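Local coordinates for PFC0360w protein (Plasmodium falciparum, PDB 3NI8) that probably activates the ATPase of the chaperone Hsp90, as a member of the AHA1 family with an SRPBCC-type fold, at residues Gly72-Ile77 / Ile83-Lys88; Val33-Phe38 / Ile77-Lys82. All coordinates share one frame; numbering follows the deposited sequence.

Contact 1. Residues Gly72-Ile77 / Ile83-Lys88; sequences GEFTEI and IVEKWK. With IPA (isopropyl alcohol), chain B.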
# COMPACT_ATOMS: atom_id res chain seq x y z
N GLY A 72 -6.06 -3.92 -7.42
CA GLY A 72 -5.05 -3.20 -8.11
C GLY A 72 -4.26 -4.11 -9.01
O GLY A 72 -4.67 -5.22 -9.32
N GLU A 73 -3.12 -3.59 -9.44
CA GLU A 73 -2.27 -4.20 -10.44
C GLU A 73 -0.88 -3.57 -10.31
O GLU A 73 -0.73 -2.35 -10.21
CB GLU A 73 -2.87 -3.93 -11.82
CG GLU A 73 -1.93 -4.19 -13.00
CD GLU A 73 -2.59 -3.88 -14.35
OE1 GLU A 73 -1.84 -3.75 -15.36
OE2 GLU A 73 -3.84 -3.76 -14.38
N PHE A 74 0.13 -4.43 -10.24
CA PHE A 74 1.52 -3.99 -10.21
C PHE A 74 1.95 -3.48 -11.57
O PHE A 74 1.73 -4.16 -12.58
CB PHE A 74 2.44 -5.15 -9.78
CG PHE A 74 2.12 -5.72 -8.41
CD1 PHE A 74 2.38 -5.00 -7.26
CD2 PHE A 74 1.59 -7.01 -8.29
CE1 PHE A 74 2.10 -5.53 -5.99
CE2 PHE A 74 1.30 -7.57 -7.02
CZ PHE A 74 1.56 -6.82 -5.87
N THR A 75 2.54 -2.30 -11.60
CA THR A 75 2.95 -1.67 -12.88
C THR A 75 4.45 -1.43 -12.93
O THR A 75 4.99 -1.17 -14.01
CB THR A 75 2.16 -0.37 -13.21
OG1 THR A 75 2.50 0.66 -12.29
CG2 THR A 75 0.65 -0.60 -13.15
N GLU A 76 5.11 -1.55 -11.78
CA GLU A 76 6.57 -1.47 -11.70
C GLU A 76 7.08 -2.17 -10.44
O GLU A 76 6.68 -1.85 -9.30
CB GLU A 76 7.06 -0.01 -11.71
CG GLU A 76 8.59 0.13 -11.98
CD GLU A 76 9.17 1.50 -11.61
OE1 GLU A 76 8.56 2.55 -11.93
OE2 GLU A 76 10.26 1.52 -11.00
N ILE A 77 7.95 -3.14 -10.64
CA ILE A 77 8.57 -3.87 -9.53
C ILE A 77 10.07 -3.80 -9.64
O ILE A 77 10.68 -4.58 -10.38
CB ILE A 77 8.12 -5.35 -9.45
CG1 ILE A 77 6.61 -5.45 -9.23
CG2 ILE A 77 8.84 -6.03 -8.30
CD1 ILE A 77 6.01 -6.72 -9.69
N ILE A 83 8.03 0.07 -5.75
CA ILE A 83 6.90 -0.53 -6.45
C ILE A 83 5.94 0.59 -6.86
O ILE A 83 5.92 1.64 -6.26
CB ILE A 83 6.17 -1.64 -5.63
CG1 ILE A 83 5.96 -1.21 -4.18
CG2 ILE A 83 6.95 -2.92 -5.66
CD1 ILE A 83 5.10 -2.17 -3.38
N VAL A 84 5.20 0.36 -7.94
CA VAL A 84 4.15 1.26 -8.43
C VAL A 84 2.92 0.40 -8.75
O VAL A 84 3.05 -0.70 -9.29
CB VAL A 84 4.57 2.05 -9.70
CG1 VAL A 84 3.48 3.07 -10.08
CG2 VAL A 84 5.93 2.74 -9.50
N GLU A 85 1.75 0.92 -8.42
CA GLU A 85 0.50 0.15 -8.57
C GLU A 85 -0.60 1.01 -9.14
O GLU A 85 -0.65 2.20 -8.85
CB GLU A 85 0.02 -0.35 -7.19
CG GLU A 85 1.04 -1.23 -6.48
CD GLU A 85 0.68 -1.52 -5.04
OE1 GLU A 85 -0.30 -0.96 -4.51
OE2 GLU A 85 1.42 -2.30 -4.43
N LYS A 86 -1.48 0.40 -9.95
CA LYS A 86 -2.88 0.85 -10.05
C LYS A 86 -3.59 0.29 -8.80
O LYS A 86 -3.28 -0.81 -8.35
CB LYS A 86 -3.58 0.30 -11.29
CG LYS A 86 -2.83 0.52 -12.62
CD LYS A 86 -3.78 1.03 -13.72
CE LYS A 86 -4.76 -0.04 -14.19
NZ LYS A 86 -3.99 -1.16 -14.81
N TRP A 87 -4.53 1.03 -8.25
CA TRP A 87 -5.07 0.76 -6.91
C TRP A 87 -6.43 1.42 -6.77
O TRP A 87 -6.56 2.64 -6.96
CB TRP A 87 -4.11 1.36 -5.88
CG TRP A 87 -4.30 0.97 -4.41
CD1 TRP A 87 -3.53 0.09 -3.69
CD2 TRP A 87 -5.28 1.49 -3.49
NE1 TRP A 87 -3.97 0.03 -2.38
CE2 TRP A 87 -5.04 0.87 -2.23
CE3 TRP A 87 -6.34 2.41 -3.60
CZ2 TRP A 87 -5.82 1.14 -1.08
CZ3 TRP A 87 -7.11 2.68 -2.47
CH2 TRP A 87 -6.85 2.05 -1.22
N LYS A 88 -7.44 0.63 -6.43
CA LYS A 88 -8.77 1.18 -6.14
C LYS A 88 -9.47 0.41 -5.02
O LYS A 88 -9.11 -0.73 -4.74
CB LYS A 88 -9.65 1.22 -7.41
CG LYS A 88 -10.05 -0.18 -7.92
CD LYS A 88 -10.70 -0.18 -9.30
CE LYS A 88 -12.09 0.43 -9.28
NZ LYS A 88 -12.33 1.14 -10.56
C1 IPA B . -0.43 -4.90 -2.36
C2 IPA B . -0.10 -3.42 -2.13
C3 IPA B . -0.80 -2.76 -0.95
O2 IPA B . 1.30 -3.26 -2.04

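Contact 2. Residues Val33-Phe38 / Ile77-Lys82; sequences VLFNAF and ITKPHK. With IPA (isopropyl alcohol), chain B.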
# COMPACT_ATOMS: atom_id res chain seq x y z
N VAL A 33 12.75 -6.27 3.67
CA VAL A 33 11.73 -6.70 4.61
C VAL A 33 10.46 -5.83 4.44
O VAL A 33 9.34 -6.34 4.47
CB VAL A 33 12.34 -6.70 6.05
CG1 VAL A 33 11.36 -6.36 7.11
CG2 VAL A 33 13.00 -8.03 6.35
N LEU A 34 10.65 -4.53 4.25
CA LEU A 34 9.51 -3.66 3.96
C LEU A 34 8.91 -3.93 2.58
O LEU A 34 7.68 -3.98 2.43
CB LEU A 34 9.89 -2.20 4.11
CG LEU A 34 10.23 -1.75 5.52
CD1 LEU A 34 10.62 -0.31 5.51
CD2 LEU A 34 9.00 -2.00 6.45
N PHE A 35 9.78 -4.12 1.58
CA PHE A 35 9.37 -4.54 0.23
C PHE A 35 8.52 -5.82 0.25
O PHE A 35 7.47 -5.89 -0.40
CB PHE A 35 10.61 -4.70 -0.68
CG PHE A 35 10.28 -5.10 -2.10
CD1 PHE A 35 10.11 -4.14 -3.08
CD2 PHE A 35 10.17 -6.45 -2.45
CE1 PHE A 35 9.82 -4.51 -4.42
CE2 PHE A 35 9.85 -6.84 -3.76
CZ PHE A 35 9.69 -5.86 -4.75
N ASN A 36 9.00 -6.83 0.98
CA ASN A 36 8.24 -8.08 1.21
C ASN A 36 6.85 -7.78 1.72
O ASN A 36 5.86 -8.30 1.21
CB ASN A 36 8.94 -9.01 2.22
CG ASN A 36 8.08 -10.21 2.62
OD1 ASN A 36 7.43 -10.21 3.67
ND2 ASN A 36 8.06 -11.24 1.77
N ALA A 37 6.77 -6.91 2.71
CA ALA A 37 5.51 -6.64 3.39
C ALA A 37 4.44 -6.10 2.42
O ALA A 37 3.22 -6.31 2.66
CB ALA A 37 5.72 -5.67 4.56
N PHE A 38 4.87 -5.40 1.36
CA PHE A 38 3.94 -4.83 0.41
C PHE A 38 3.57 -5.78 -0.73
O PHE A 38 2.58 -5.53 -1.45
CB PHE A 38 4.48 -3.53 -0.17
CG PHE A 38 4.23 -2.33 0.70
CD1 PHE A 38 3.15 -1.49 0.45
CD2 PHE A 38 5.07 -2.05 1.78
CE1 PHE A 38 2.91 -0.40 1.27
CE2 PHE A 38 4.84 -0.96 2.59
CZ PHE A 38 3.77 -0.12 2.34
N ILE A 77 7.95 -3.14 -10.64
CA ILE A 77 8.57 -3.87 -9.53
C ILE A 77 10.07 -3.80 -9.64
O ILE A 77 10.68 -4.58 -10.38
CB ILE A 77 8.12 -5.35 -9.45
CG1 ILE A 77 6.61 -5.45 -9.23
CG2 ILE A 77 8.84 -6.03 -8.30
CD1 ILE A 77 6.01 -6.72 -9.69
N THR A 78 10.64 -2.85 -8.89
CA THR A 78 12.09 -2.66 -8.79
C THR A 78 12.56 -3.08 -7.39
O THR A 78 12.67 -2.24 -6.49
CB THR A 78 12.49 -1.18 -9.06
OG1 THR A 78 11.71 -0.65 -10.14
CG2 THR A 78 13.99 -1.07 -9.40
N LYS A 79 12.79 -4.37 -7.21
CA LYS A 79 13.19 -4.95 -5.92
C LYS A 79 14.61 -4.58 -5.51
O LYS A 79 15.52 -4.72 -6.35
CB LYS A 79 13.09 -6.48 -5.99
CG LYS A 79 13.33 -7.22 -4.65
CD LYS A 79 12.78 -8.64 -4.69
CE LYS A 79 13.23 -9.48 -3.49
NZ LYS A 79 12.47 -10.78 -3.51
N PRO A 80 14.83 -4.15 -4.24
CA PRO A 80 13.86 -3.90 -3.15
C PRO A 80 13.51 -2.40 -2.87
O PRO A 80 13.09 -2.04 -1.75
CB PRO A 80 14.58 -4.49 -1.92
CG PRO A 80 16.05 -4.19 -2.18
CD PRO A 80 16.22 -4.11 -3.72
N HIS A 81 13.66 -1.57 -3.90
CA HIS A 81 13.64 -0.11 -3.75
C HIS A 81 12.30 0.59 -4.03
O HIS A 81 11.97 1.58 -3.37
CB HIS A 81 14.75 0.51 -4.61
CG HIS A 81 16.13 0.20 -4.12
ND1 HIS A 81 17.05 -0.48 -4.88
CD2 HIS A 81 16.73 0.48 -2.94
CE1 HIS A 81 18.18 -0.61 -4.19
NE2 HIS A 81 18.01 -0.03 -3.01
N LYS A 82 11.55 0.07 -4.99
CA LYS A 82 10.32 0.73 -5.48
C LYS A 82 9.29 -0.26 -6.01
O LYS A 82 9.63 -1.29 -6.64
CB LYS A 82 10.67 1.71 -6.62
CG LYS A 82 9.97 3.06 -6.63
CD LYS A 82 10.01 3.68 -8.04
CE LYS A 82 10.22 5.20 -8.05
NZ LYS A 82 9.29 5.96 -9.03
C1 IPA B . -0.43 -4.90 -2.36
C2 IPA B . -0.10 -3.42 -2.13
C3 IPA B . -0.80 -2.76 -0.95
O2 IPA B . 1.30 -3.26 -2.04

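Contact 1. Residues Gly72-Ile77 / Ile83-Lys88
Phe74 and Glu85 face each other as a non-hydrogen-bonded pair on the buried side of two antiparallel strands, their side chains running the same way into the interior. The phenyl and carboxylate planes stand 75° apart, and Glu85 OE2 approaches Phe74 CE1 obliquely at 3.7 Å. Glu85 OE2 also lies 2.6 Å from O2 of an isopropyl alcohol, probably taken up from the crystallisation liquor. Phe63 of the neighbouring strand packs on the Phe74 ring. Packing is tightest at Gly72, whose CA lies 3.0 Å from Lys86 O and 4.1 Å from Trp87 CA. The two strands, 70-78 and 82-89, form a beta hairpin within the antiparallel sheet of the Aha1-like domain, and a classic beta bulge sets two residues, Thr75 and Glu76, against the single Val84. Thr75 N makes the nearly straight bond to Val84 O (2.9 Å, 172°), whereas Glu76 N and Thr75 OG1 reach that oxygen only weakly. Val84 N returns a bond to Glu76 O at 3.0 Å. The opposite face is more accessible to solvent. There Glu73 places CG opposite its backbone N (chi1 166°) and continues straight, carrying its carboxylate out beside the bent chain of Lys86; Lys86 NZ forms a salt bridge to Glu73 OE2 at 2.6 Å, from above the carboxylate plane. Val84 CG2 touches CB of Glu76; the Glu76 carboxylate is hydrogen-bonded through OE2 to Thr78 OG1.

Contact 2. Residues Val33-Phe38 / Ile77-Lys82
Phe35, on helix 31-39, carries nearly the whole contact, its ring leaning on the turn between strands 70-78 and 82-89. CH-pi contacts cover the ring: Lys79 lays its extended aliphatic chain across one face, with CG 4.0 Å from the centroid of the Phe35 ring, and Pro80 CA approaches off-centre. A chi1 of -179°, which puts CG opposite the backbone N, extends the Phe35 ring from the helix to meet both. Apolar contact follows at the rim, where Ile77 CG2 lies in the ring plane 3.7 Å from Phe35 CZ; nearer the helix, Phe35 CB faces Pro80 CB at 4.2 Å. The turn itself is shaped by a cis peptide bond before Pro80 and by a classic beta bulge that pairs His81 and Lys82 with Thr78. No hydrogen bond crosses to the helix; those present hold the turn's own backbone: Thr78 O accepts from His81 N at 2.9 Å and from Lys82 N, and Thr78 N donates to Lys82 O. Lys82 O also sits at the ring edge, in plane, 3.9 Å from Phe35 CE1. Farther along the helix, the Phe38 ring meets that of Phe144 of helix 132-150, its side chain also touches Trp140, and Phe38 O lies 2.7 Å from the isopropyl alcohol O2.

Both contacts involve the hairpin of strands 70-78 and 82-89, and Ile77 belongs to each. Contact 1 is partly buried and joins neighbouring strands mainly through backbone hydrogen bonds, with a salt bridge on its more accessible face; contact 2 lies at the surface, where a helix meets the hairpin's turn without a hydrogen bond across it, mainly by packing of an aromatic ring on aliphatic chains and backbone. The second buries less, 218 against 536 Å². They meet at Ile83, whose CG2 lies 3.5 Å from Phe35 CE1 and whose CD1 packs on Phe38 CB. Both also border the isopropyl alcohol, whose O2 lies beside both Glu85 OE2 on the sheet and Phe38 O on the helix.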